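Side-chain contact in phenazine-1-carboxylate N-methyltransferase (Pseudomonas aeruginosa, PDB 2IP2), which transfers a methyl group from S-adenosyl-L-methionine to a ring nitrogen of phenazine-1-carboxylate, a step in the biosynthesis of the blue virulence pigment pyocyanin: residues G103-A108 against Y133-R138. Numbering follows the deposited sequence.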
# COMPACT_ATOMS: atom_id res chain seq x y z
N GLY A 103 10.94 -3.08 -1.14
CA GLY A 103 10.20 -4.26 -0.64
C GLY A 103 10.98 -5.15 0.32
O GLY A 103 10.42 -6.12 0.84
N GLU A 104 12.22 -4.78 0.61
CA GLU A 104 13.08 -5.55 1.52
C GLU A 104 13.45 -4.62 2.63
O GLU A 104 12.67 -4.48 3.57
CB GLU A 104 14.26 -6.14 0.74
CG GLU A 104 13.76 -7.30 -0.17
CD GLU A 104 14.73 -7.82 -1.26
OE1 GLU A 104 15.95 -7.44 -1.30
OE2 GLU A 104 14.21 -8.63 -2.10
N GLU A 105 14.60 -3.91 2.52
CA GLU A 105 15.03 -3.04 3.59
C GLU A 105 13.95 -2.04 4.03
O GLU A 105 13.76 -1.85 5.22
CB GLU A 105 16.22 -2.23 3.13
CG GLU A 105 17.54 -2.88 3.44
CD GLU A 105 17.95 -3.88 2.37
OE1 GLU A 105 17.18 -4.11 1.40
OE2 GLU A 105 19.09 -4.40 2.51
N PHE A 106 13.30 -1.35 3.10
CA PHE A 106 12.30 -0.36 3.56
C PHE A 106 10.96 -0.94 4.03
O PHE A 106 10.23 -0.30 4.81
CB PHE A 106 12.10 0.72 2.55
CG PHE A 106 13.31 1.63 2.40
CD1 PHE A 106 14.23 1.80 3.48
CD2 PHE A 106 13.51 2.32 1.19
CE1 PHE A 106 15.33 2.72 3.34
CE2 PHE A 106 14.60 3.19 1.03
CZ PHE A 106 15.48 3.42 2.11
N HIS A 107 10.63 -2.12 3.56
CA HIS A 107 9.47 -2.86 4.15
C HIS A 107 9.79 -3.19 5.62
O HIS A 107 8.94 -3.04 6.52
CB HIS A 107 9.24 -4.16 3.39
CG HIS A 107 8.14 -5.01 3.96
ND1 HIS A 107 6.80 -4.75 3.74
CD2 HIS A 107 8.18 -6.12 4.75
CE1 HIS A 107 6.05 -5.65 4.37
NE2 HIS A 107 6.87 -6.49 4.99
N ALA A 108 11.01 -3.67 5.87
CA ALA A 108 11.44 -3.86 7.25
C ALA A 108 11.39 -2.58 8.06
O ALA A 108 10.95 -2.57 9.23
CB ALA A 108 12.87 -4.41 7.27
N TYR A 133 22.71 5.08 6.98
CA TYR A 133 23.98 5.33 6.28
C TYR A 133 25.15 4.56 6.88
O TYR A 133 26.04 4.16 6.13
CB TYR A 133 24.33 6.82 6.15
CG TYR A 133 23.38 7.49 5.21
CD1 TYR A 133 23.34 7.11 3.86
CD2 TYR A 133 22.45 8.45 5.67
CE1 TYR A 133 22.42 7.69 2.96
CE2 TYR A 133 21.53 9.04 4.80
CZ TYR A 133 21.52 8.65 3.45
OH TYR A 133 20.61 9.24 2.58
N SER A 134 25.11 4.29 8.18
CA SER A 134 26.14 3.38 8.77
C SER A 134 26.03 1.99 8.18
O SER A 134 27.07 1.39 7.81
CB SER A 134 26.05 3.30 10.28
OG SER A 134 26.27 4.57 10.83
N TYR A 135 24.79 1.48 8.09
CA TYR A 135 24.46 0.19 7.42
C TYR A 135 24.96 0.09 5.98
O TYR A 135 25.52 -0.94 5.61
CB TYR A 135 22.93 -0.07 7.46
CG TYR A 135 22.40 -1.27 6.74
CD1 TYR A 135 22.41 -2.53 7.33
CD2 TYR A 135 21.82 -1.15 5.46
CE1 TYR A 135 21.89 -3.66 6.65
CE2 TYR A 135 21.31 -2.26 4.79
CZ TYR A 135 21.37 -3.50 5.37
OH TYR A 135 20.86 -4.59 4.71
N LEU A 136 24.70 1.12 5.16
CA LEU A 136 25.14 1.15 3.76
C LEU A 136 26.67 1.14 3.61
O LEU A 136 27.20 0.41 2.78
CB LEU A 136 24.59 2.38 3.01
CG LEU A 136 23.07 2.39 2.80
CD1 LEU A 136 22.82 3.60 1.90
CD2 LEU A 136 22.51 1.14 2.19
N LYS A 137 27.33 1.94 4.45
CA LYS A 137 28.80 2.04 4.40
C LYS A 137 29.41 0.72 4.90
O LYS A 137 30.42 0.27 4.37
CB LYS A 137 29.31 3.19 5.27
CG LYS A 137 30.38 4.10 4.59
CD LYS A 137 30.80 5.27 5.50
CE LYS A 137 31.58 6.36 4.71
NZ LYS A 137 32.39 7.30 5.59
N ARG A 138 28.78 0.10 5.89
CA ARG A 138 29.30 -1.17 6.43
C ARG A 138 29.07 -2.36 5.52
O ARG A 138 29.95 -3.24 5.38
CB ARG A 138 28.74 -1.44 7.82
CG ARG A 138 29.23 -2.74 8.44
CD ARG A 138 28.53 -3.03 9.74
NE ARG A 138 27.12 -3.32 9.58
CZ ARG A 138 26.62 -4.49 9.16
NH1 ARG A 138 27.43 -5.51 8.83
NH2 ARG A 138 25.29 -4.63 9.05
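Tyr135 reaches across to Glu105 and donates a hydrogen bond to the carboxylate: OH of Tyr135 lies 2.8 Å from OE2 of Glu105. This one bond carries nearly the whole contact, because the two helices stand well apart, with the CA atoms of Glu105 and Tyr135 10.7 Å from each other. Tyr135 spans most of that gap, its CG anti to the backbone N (chi1 175°), which sets the ring beside the carbonyl carbon and carries the hydroxyl across to Glu105. Glu105 instead bends at chi2 (85°), turning the carboxylate to meet the hydroxyl at the ring edge, near the ring plane. The two flat groups are tilted 62° against each other. OE2 receives the phenol on its anti lone pair, the one away from OE1, and the same oxygen forms a salt bridge with Arg145; that positive charge probably keeps the carboxylate ionised. The tight side is the buried Glu105, with Phe124 and Phe128 against it; these rings also meet that of Tyr135, Phe124 edge-to-face. Tyr135 is the looser partner, partly open to solvent, and the segments bury just 75 Å² between them. Away from the annotated S-adenosyl-L-methionine sites, this buried, arginine-paired carboxylate and its phenol bridge helix 105-109 and helix 132-138, with helix 123-128 supplying the phenylalanines and helix 140-150 the arginine, among the helices that precede the Rossmann-like sheet.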